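Local atomic coordinates of D-galactonate dehydratase family member SEN1436 (Salmonella enterica subsp. enterica serovar Enteritidis, PDB entry 3TW9), a protein that dehydrates D-gluconate to 2-dehydro-3-deoxy-D-gluconate with low activity in vitro, using one magnesium ion per subunit, as a member of the mandelate racemase/muconate lactonizing enzyme family. Residues D89-V101 / L116-L130. Residues are numbered along the deposited sequence; the frame is centred on the assembly and turned at random.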
ATOM      1  N   ASP C  89     -16.756   1.799 -17.015  1.00 23.51           N
ATOM      2  CA  ASP C  89     -15.962   0.565 -17.007  1.00 27.90           C
ATOM      3  C   ASP C  89     -15.618   0.180 -15.547  1.00 24.24           C
ATOM      4  O   ASP C  89     -14.859   0.901 -14.878  1.00 26.79           O
ATOM      5  CB  ASP C  89     -14.698   0.819 -17.849  1.00 26.62           C
ATOM      6  CG  ASP C  89     -13.742  -0.360 -17.913  1.00 31.25           C
ATOM      7  OD1 ASP C  89     -13.970  -1.424 -17.314  1.00 25.49           O
ATOM      8  OD2 ASP C  89     -12.721  -0.202 -18.597  1.00 29.56           O
ATOM      9  N   PRO C  90     -16.134  -0.974 -15.053  1.00 26.90           N
ATOM     10  CA  PRO C  90     -15.907  -1.416 -13.661  1.00 19.56           C
ATOM     11  C   PRO C  90     -14.467  -1.914 -13.390  1.00 26.77           C
ATOM     12  O   PRO C  90     -14.086  -2.156 -12.222  1.00 24.76           O
ATOM     13  CB  PRO C  90     -16.899  -2.570 -13.503  1.00 28.22           C
ATOM     14  CG  PRO C  90     -16.988  -3.141 -14.865  1.00 27.11           C
ATOM     15  CD  PRO C  90     -16.900  -1.979 -15.819  1.00 25.56           C
ATOM     16  N   THR C  91     -13.667  -2.068 -14.439  1.00 21.23           N
ATOM     17  CA  THR C  91     -12.294  -2.527 -14.216  1.00 25.12           C
ATOM     18  C   THR C  91     -11.411  -1.419 -13.582  1.00 23.87           C
ATOM     19  O   THR C  91     -10.355  -1.718 -13.007  1.00 23.58           O
ATOM     20  CB  THR C  91     -11.648  -3.121 -15.482  1.00 35.85           C
ATOM     21  OG1 THR C  91     -11.359  -2.082 -16.414  1.00 31.46           O
ATOM     22  CG2 THR C  91     -12.580  -4.176 -16.141  1.00 35.73           C
ATOM     23  N   ARG C  92     -11.865  -0.163 -13.696  1.00 22.81           N
ATOM     24  CA  ARG C  92     -11.142   1.018 -13.182  1.00 24.64           C
ATOM     25  C   ARG C  92     -11.459   1.295 -11.723  1.00 19.27           C
ATOM     26  O   ARG C  92     -12.016   2.318 -11.375  1.00 20.84           O
ATOM     27  CB  ARG C  92     -11.412   2.249 -14.064  1.00 24.87           C
ATOM     28  CG  ARG C  92     -11.068   2.003 -15.558  1.00 25.46           C
ATOM     29  CD  ARG C  92     -11.057   3.250 -16.402  1.00 24.12           C
ATOM     30  NE  ARG C  92     -10.042   4.222 -15.961  1.00 24.03           N
ATOM     31  CZ  ARG C  92      -9.874   5.418 -16.498  1.00 28.89           C
ATOM     32  NH1 ARG C  92     -10.657   5.797 -17.505  1.00 24.95           N
ATOM     33  NH2 ARG C  92      -8.931   6.236 -16.029  1.00 26.29           N
ATOM     34  N   ILE C  93     -11.102   0.357 -10.857  1.00 18.70           N
ATOM     35  CA  ILE C  93     -11.497   0.418  -9.456  1.00 22.53           C
ATOM     36  C   ILE C  93     -11.017   1.670  -8.758  1.00 18.33           C
ATOM     37  O   ILE C  93     -11.820   2.390  -8.134  1.00 21.29           O
ATOM     38  CB  ILE C  93     -11.028  -0.831  -8.680  1.00 22.11           C
ATOM     39  CG1 ILE C  93     -11.657  -2.101  -9.305  1.00 22.42           C
ATOM     40  CG2 ILE C  93     -11.442  -0.744  -7.225  1.00 20.79           C
ATOM     41  CD1 ILE C  93     -11.546  -3.352  -8.388  1.00 21.13           C
ATOM     42  N   GLU C  94      -9.727   1.938  -8.898  1.00 23.87           N
ATOM     43  CA  GLU C  94      -9.082   3.084  -8.245  1.00 18.22           C
ATOM     44  C   GLU C  94      -9.649   4.401  -8.776  1.00 19.54           C
ATOM     45  O   GLU C  94      -9.932   5.301  -8.009  1.00 20.57           O
ATOM     46  CB  GLU C  94      -7.577   3.026  -8.491  1.00 21.43           C
ATOM     47  CG  GLU C  94      -6.798   4.065  -7.682  1.00 24.32           C
ATOM     48  CD  GLU C  94      -6.834   3.795  -6.173  1.00 26.35           C
ATOM     49  OE1 GLU C  94      -6.499   2.664  -5.782  1.00 30.91           O
ATOM     50  OE2 GLU C  94      -7.175   4.707  -5.392  1.00 37.01           O
ATOM     51  N   ASP C  95      -9.849   4.484 -10.089  1.00 23.24           N
ATOM     52  CA  ASP C  95     -10.351   5.736 -10.685  1.00 24.19           C
ATOM     53  C   ASP C  95     -11.758   6.021 -10.204  1.00 19.93           C
ATOM     54  O   ASP C  95     -12.095   7.170  -9.898  1.00 21.93           O
ATOM     55  CB  ASP C  95     -10.320   5.702 -12.212  1.00 21.30           C
ATOM     56  CG  ASP C  95     -10.717   7.045 -12.834  1.00 28.49           C
ATOM     57  OD1 ASP C  95      -9.884   7.976 -12.800  1.00 22.50           O
ATOM     58  OD2 ASP C  95     -11.860   7.158 -13.351  1.00 25.50           O
ATOM     59  N   ILE C  96     -12.578   4.970 -10.139  1.00 23.70           N
ATOM     60  CA  ILE C  96     -13.907   5.063  -9.572  1.00 22.47           C
ATOM     61  C   ILE C  96     -13.870   5.451  -8.087  1.00 23.44           C
ATOM     62  O   ILE C  96     -14.669   6.273  -7.649  1.00 23.06           O
ATOM     63  CB  ILE C  96     -14.695   3.744  -9.784  1.00 24.22           C
ATOM     64  CG1 ILE C  96     -15.214   3.702 -11.226  1.00 21.58           C
ATOM     65  CG2 ILE C  96     -15.839   3.618  -8.786  1.00 26.16           C
ATOM     66  CD1 ILE C  96     -15.781   2.341 -11.678  1.00 20.98           C
ATOM     67  N   TRP C  97     -12.939   4.872  -7.335  1.00 19.83           N
ATOM     68  CA  TRP C  97     -12.820   5.214  -5.898  1.00 22.77           C
ATOM     69  C   TRP C  97     -12.420   6.681  -5.726  1.00 22.11           C
ATOM     70  O   TRP C  97     -13.064   7.415  -4.962  1.00 23.04           O
ATOM     71  CB  TRP C  97     -11.837   4.304  -5.138  1.00 21.62           C
ATOM     72  CG  TRP C  97     -12.077   4.335  -3.661  1.00 18.16           C
ATOM     73  CD1 TRP C  97     -12.894   3.539  -2.954  1.00 17.49           C
ATOM     74  CD2 TRP C  97     -11.514   5.279  -2.719  1.00 17.00           C
ATOM     75  NE1 TRP C  97     -12.889   3.896  -1.628  1.00 22.28           N
ATOM     76  CE2 TRP C  97     -12.037   4.959  -1.453  1.00 20.63           C
ATOM     77  CE3 TRP C  97     -10.580   6.331  -2.830  1.00 20.80           C
ATOM     78  CZ2 TRP C  97     -11.692   5.664  -0.295  1.00 22.22           C
ATOM     79  CZ3 TRP C  97     -10.235   7.034  -1.688  1.00 21.87           C
ATOM     80  CH2 TRP C  97     -10.782   6.690  -0.428  1.00 22.43           C
ATOM     81  N   GLN C  98     -11.367   7.080  -6.430  1.00 26.78           N
ATOM     82  CA  GLN C  98     -10.821   8.433  -6.334  1.00 23.52           C
ATOM     83  C   GLN C  98     -11.815   9.490  -6.784  1.00 23.63           C
ATOM     84  O   GLN C  98     -11.941  10.526  -6.133  1.00 24.07           O
ATOM     85  CB  GLN C  98      -9.509   8.576  -7.116  1.00 21.41           C
ATOM     86  CG  GLN C  98      -8.306   7.763  -6.557  1.00 21.91           C
ATOM     87  CD  GLN C  98      -7.869   8.209  -5.170  1.00 32.42           C
ATOM     88  OE1 GLN C  98      -7.958   9.387  -4.824  1.00 41.33           O
ATOM     89  NE2 GLN C  98      -7.384   7.266  -4.374  1.00 28.85           N
ATOM     90  N   SER C  99     -12.527   9.228  -7.879  1.00 21.42           N
ATOM     91  CA  SER C  99     -13.571  10.168  -8.338  1.00 20.35           C
ATOM     92  C   SER C  99     -14.843  10.111  -7.492  1.00 23.53           C
ATOM     93  O   SER C  99     -15.482  11.142  -7.229  1.00 21.42           O
ATOM     94  CB  SER C  99     -13.888   9.972  -9.828  1.00 25.89           C
ATOM     95  OG  SER C  99     -14.321   8.640 -10.120  1.00 25.76           O
ATOM     96  N   GLY C 100     -15.242   8.910  -7.088  1.00 22.34           N
ATOM     97  CA  GLY C 100     -16.437   8.748  -6.296  1.00 17.22           C
ATOM     98  C   GLY C 100     -16.301   9.360  -4.922  1.00 21.65           C
ATOM     99  O   GLY C 100     -17.246   9.930  -4.430  1.00 19.65           O
ATOM    100  N   VAL C 101     -15.114   9.278  -4.317  1.00 22.66           N
ATOM    101  CA  VAL C 101     -14.936   9.784  -2.943  1.00 21.11           C
ATOM    102  C   VAL C 101     -15.153  11.293  -2.829  1.00 23.38           C
ATOM    103  O   VAL C 101     -15.656  11.783  -1.804  1.00 21.20           O
ATOM    104  CB  VAL C 101     -13.566   9.310  -2.290  1.00 24.99           C
ATOM    105  CG1 VAL C 101     -12.379  10.029  -2.845  1.00 23.56           C
ATOM    106  CG2 VAL C 101     -13.626   9.455  -0.792  1.00 21.87           C
ATOM    107  N   LEU C 116     -19.435   4.197  -0.562  1.00 23.40           N
ATOM    108  CA  LEU C 116     -18.286   3.903  -1.423  1.00 18.24           C
ATOM    109  C   LEU C 116     -17.833   2.441  -1.347  1.00 18.14           C
ATOM    110  O   LEU C 116     -17.475   1.827  -2.376  1.00 21.44           O
ATOM    111  CB  LEU C 116     -17.091   4.771  -1.025  1.00 25.74           C
ATOM    112  CG  LEU C 116     -17.048   6.191  -1.512  1.00 38.87           C
ATOM    113  CD1 LEU C 116     -16.250   6.952  -0.494  1.00 37.68           C
ATOM    114  CD2 LEU C 116     -16.400   6.234  -2.892  1.00 44.43           C
ATOM    115  N   SER C 117     -17.843   1.905  -0.128  1.00 19.72           N
ATOM    116  CA  SER C 117     -17.424   0.522   0.134  1.00 22.43           C
ATOM    117  C   SER C 117     -18.317  -0.487  -0.574  1.00 22.81           C
ATOM    118  O   SER C 117     -17.822  -1.464  -1.109  1.00 18.92           O
ATOM    119  CB  SER C 117     -17.488   0.237   1.604  1.00 20.66           C
ATOM    120  OG  SER C 117     -17.201  -1.134   1.829  1.00 19.74           O
ATOM    121  N   GLY C 118     -19.629  -0.253  -0.573  1.00 20.78           N
ATOM    122  CA  GLY C 118     -20.524  -1.177  -1.285  1.00 24.75           C
ATOM    123  C   GLY C 118     -20.091  -1.334  -2.729  1.00 18.57           C
ATOM    124  O   GLY C 118     -19.968  -2.452  -3.246  1.00 23.42           O
ATOM    125  N   VAL C 119     -19.825  -0.211  -3.370  1.00 16.74           N
ATOM    126  CA  VAL C 119     -19.353  -0.160  -4.722  1.00 20.07           C
ATOM    127  C   VAL C 119     -17.949  -0.751  -4.882  1.00 22.87           C
ATOM    128  O   VAL C 119     -17.736  -1.605  -5.733  1.00 24.12           O
ATOM    129  CB  VAL C 119     -19.384   1.320  -5.218  1.00 23.89           C
ATOM    130  CG1 VAL C 119     -18.692   1.476  -6.551  1.00 21.88           C
ATOM    131  CG2 VAL C 119     -20.831   1.849  -5.259  1.00 25.42           C
ATOM    132  N   ASP C 120     -16.996  -0.303  -4.052  1.00 21.36           N
ATOM    133  CA  ASP C 120     -15.607  -0.726  -4.177  1.00 19.70           C
ATOM    134  C   ASP C 120     -15.456  -2.243  -4.050  1.00 18.91           C
ATOM    135  O   ASP C 120     -14.781  -2.888  -4.875  1.00 23.68           O
ATOM    136  CB  ASP C 120     -14.747  -0.012  -3.124  1.00 25.28           C
ATOM    137  CG  ASP C 120     -13.287  -0.344  -3.250  1.00 17.65           C
ATOM    138  OD1 ASP C 120     -12.647   0.173  -4.177  1.00 21.48           O
ATOM    139  OD2 ASP C 120     -12.804  -1.162  -2.433  1.00 20.32           O
ATOM    140  N   MET C 121     -16.074  -2.798  -3.019  1.00 21.85           N
ATOM    141  CA  MET C 121     -16.019  -4.244  -2.771  1.00 21.12           C
ATOM    142  C   MET C 121     -16.655  -5.014  -3.943  1.00 22.87           C
ATOM    143  O   MET C 121     -16.092  -6.011  -4.401  1.00 22.63           O
ATOM    144  CB  MET C 121     -16.722  -4.621  -1.471  1.00 20.48           C
ATOM    145  CG  MET C 121     -16.059  -4.180  -0.197  1.00 21.35           C
ATOM    146  SD  MET C 121     -16.800  -5.100   1.133  1.00 23.80           S
ATOM    147  CE  MET C 121     -16.083  -4.245   2.529  1.00 22.06           C
ATOM    148  N   ALA C 122     -17.806  -4.539  -4.433  1.00 22.11           N
ATOM    149  CA  ALA C 122     -18.471  -5.176  -5.596  1.00 22.77           C
ATOM    150  C   ALA C 122     -17.568  -5.181  -6.805  1.00 18.90           C
ATOM    151  O   ALA C 122     -17.490  -6.163  -7.511  1.00 22.38           O
ATOM    152  CB  ALA C 122     -19.775  -4.477  -5.922  1.00 24.04           C
ATOM    153  N   LEU C 123     -16.848  -4.081  -7.031  1.00 18.23           N
ATOM    154  CA  LEU C 123     -15.921  -4.012  -8.167  1.00 21.50           C
ATOM    155  C   LEU C 123     -14.749  -4.985  -8.030  1.00 22.56           C
ATOM    156  O   LEU C 123     -14.340  -5.599  -9.021  1.00 24.18           O
ATOM    157  CB  LEU C 123     -15.383  -2.588  -8.373  1.00 23.04           C
ATOM    158  CG  LEU C 123     -16.443  -1.537  -8.710  1.00 19.87           C
ATOM    159  CD1 LEU C 123     -15.819  -0.157  -8.836  1.00 19.21           C
ATOM    160  CD2 LEU C 123     -17.197  -1.865 -10.001  1.00 26.26           C
ATOM    161  N   TRP C 124     -14.231  -5.138  -6.810  1.00 22.56           N
ATOM    162  CA  TRP C 124     -13.168  -6.128  -6.549  1.00 26.27           C
ATOM    163  C   TRP C 124     -13.682  -7.546  -6.821  1.00 21.40           C
ATOM    164  O   TRP C 124     -12.975  -8.350  -7.413  1.00 20.29           O
ATOM    165  CB  TRP C 124     -12.616  -6.001  -5.119  1.00 22.36           C
ATOM    166  CG  TRP C 124     -11.553  -4.935  -5.015  1.00 22.02           C
ATOM    167  CD1 TRP C 124     -11.683  -3.697  -4.439  1.00 16.23           C
ATOM    168  CD2 TRP C 124     -10.214  -5.000  -5.540  1.00 22.44           C
ATOM    169  NE1 TRP C 124     -10.501  -2.999  -4.550  1.00 14.56           N
ATOM    170  CE2 TRP C 124      -9.587  -3.772  -5.236  1.00 18.14           C
ATOM    171  CE3 TRP C 124      -9.482  -5.982  -6.236  1.00 23.33           C
ATOM    172  CZ2 TRP C 124      -8.252  -3.490  -5.614  1.00 20.69           C
ATOM    173  CZ3 TRP C 124      -8.152  -5.706  -6.609  1.00 25.79           C
ATOM    174  CH2 TRP C 124      -7.556  -4.468  -6.289  1.00 28.89           C
ATOM    175  N   ASP C 125     -14.915  -7.814  -6.379  1.00 25.21           N
ATOM    176  CA  ASP C 125     -15.630  -9.068  -6.669  1.00 22.64           C
ATOM    177  C   ASP C 125     -15.676  -9.306  -8.191  1.00 27.47           C
ATOM    178  O   ASP C 125     -15.252 -10.359  -8.662  1.00 24.98           O
ATOM    179  CB  ASP C 125     -17.055  -8.981  -6.072  1.00 21.67           C
ATOM    180  CG  ASP C 125     -17.760 -10.340  -5.945  1.00 24.16           C
ATOM    181  OD1 ASP C 125     -17.088 -11.380  -5.837  1.00 25.54           O
ATOM    182  OD2 ASP C 125     -19.009 -10.329  -5.900  1.00 24.50           O
ATOM    183  N   ILE C 126     -16.151  -8.305  -8.942  1.00 21.16           N
ATOM    184  CA  ILE C 126     -16.182  -8.347 -10.391  1.00 20.05           C
ATOM    185  C   ILE C 126     -14.807  -8.637 -10.979  1.00 26.95           C
ATOM    186  O   ILE C 126     -14.675  -9.528 -11.814  1.00 27.38           O
ATOM    187  CB  ILE C 126     -16.840  -7.080 -11.006  1.00 24.41           C
ATOM    188  CG1 ILE C 126     -18.358  -7.130 -10.820  1.00 21.71           C
ATOM    189  CG2 ILE C 126     -16.522  -6.925 -12.497  1.00 28.83           C
ATOM    190  CD1 ILE C 126     -18.981  -5.724 -10.777  1.00 24.17           C
ATOM    191  N   LYS C 127     -13.771  -7.934 -10.508  1.00 23.15           N
ATOM    192  CA  LYS C 127     -12.406  -8.161 -11.005  1.00 24.63           C
ATOM    193  C   LYS C 127     -11.915  -9.605 -10.754  1.00 19.46           C
ATOM    194  O   LYS C 127     -11.292 -10.209 -11.630  1.00 26.29           O
ATOM    195  CB  LYS C 127     -11.425  -7.135 -10.394  1.00 20.79           C
ATOM    196  CG  LYS C 127     -10.035  -7.083 -11.097  1.00 22.05           C
ATOM    197  CD  LYS C 127      -9.207  -5.877 -10.631  1.00 34.23           C
ATOM    198  CE  LYS C 127      -9.702  -4.543 -11.242  1.00 25.34           C
ATOM    199  NZ  LYS C 127      -9.188  -4.261 -12.608  1.00 25.15           N
ATOM    200  N   GLY C 128     -12.198 -10.130  -9.570  1.00 22.12           N
ATOM    201  CA  GLY C 128     -11.879 -11.524  -9.222  1.00 20.29           C
ATOM    202  C   GLY C 128     -12.608 -12.546 -10.074  1.00 25.69           C
ATOM    203  O   GLY C 128     -11.991 -13.508 -10.551  1.00 25.09           O
ATOM    204  N   LYS C 129     -13.913 -12.339 -10.275  1.00 25.65           N
ATOM    205  CA  LYS C 129     -14.697 -13.167 -11.197  1.00 30.26           C
ATOM    206  C   LYS C 129     -14.119 -13.131 -12.602  1.00 20.74           C
ATOM    207  O   LYS C 129     -13.913 -14.171 -13.198  1.00 27.12           O
ATOM    208  CB  LYS C 129     -16.191 -12.787 -11.171  1.00 24.75           C
ATOM    209  CG  LYS C 129     -16.840 -13.087  -9.813  1.00 23.26           C
ATOM    210  CD  LYS C 129     -18.268 -12.654  -9.760  1.00 24.46           C
ATOM    211  CE  LYS C 129     -18.909 -13.023  -8.445  1.00 27.80           C
ATOM    212  NZ  LYS C 129     -20.381 -12.770  -8.495  1.00 28.19           N
ATOM    213  N   LEU C 130     -13.814 -11.942 -13.112  1.00 22.55           N
ATOM    214  CA  LEU C 130     -13.194 -11.804 -14.428  1.00 26.04           C
ATOM    215  C   LEU C 130     -11.845 -12.507 -14.548  1.00 29.95           C
ATOM    216  O   LEU C 130     -11.554 -13.135 -15.573  1.00 25.70           O
ATOM    217  CB  LEU C 130     -13.029 -10.334 -14.817  1.00 28.58           C
ATOM    218  CG  LEU C 130     -14.239  -9.571 -15.346  1.00 39.43           C
ATOM    219  CD1 LEU C 130     -13.855  -8.113 -15.429  1.00 34.41           C
ATOM    220  CD2 LEU C 130     -14.684 -10.095 -16.705  1.00 31.74           C
TER
HETATM  221  O   HOH W   1     -13.436  -4.619 -11.550  1.00 26.55           O
HETATM  222  O   HOH W   2     -13.916   1.660  -6.116  1.00 20.86           O
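Ile-93 is a knob in the hole formed by Asp-120, Leu-123, Trp-124 and Lys-127, locking together two nearly antiparallel helices (174°) of the enolase-type N-terminal alpha+beta domain. Its branched shape suits the hole: CG1, anti to the carbonyl carbon (chi1 -60°), carries CD1 over the Trp-124 indole face, a CH-pi contact with CD1 3.6 Å from the centroid of the five-membered ring. CG2 meanwhile meets Asp-120 OD1.

Apolar packing continues along the helix pair. Leu-123 splits its two methyls, CD2 reaching Pro-90 CB at 3.6 Å and CD1 touching Ile-96; proline, its phi fixed by the ring, suits the second position of the type I turn from Asp-89 to Arg-92. Further along, Leu-116 CD2 lies over a face of Trp-97 and 3.6 Å from Val-101 N, close to the bare backbone of Gly-100, while CD1 meets Val-101 CG2. Ile-51 of strand 46-53 covers Val-119, Leu-123 and Ile-126, joining the helix pair to the domain's antiparallel sheet.

Polar groups are buried among these apolar contacts and find partners there. Asp-120 and Trp-124 both bond through their side chains to Thr-331 OG1, linking this domain to helix 330-342 of the barrel. One water donates to Ile-93 O and Asp-120 OD1; another bridges Pro-90 O and Leu-123 O. Lysine suits position 127 because its long chain, bent at chi3 and chi4, lays CE against Ile-93 CD1 while its amine also bonds Asp-137 O of the second subunit. From helix 116-130 to the turn before helix 93-101, Lys-127 NZ donates to a lone pair of Thr-91 O, in the carbonyl plane, at 2.8 Å.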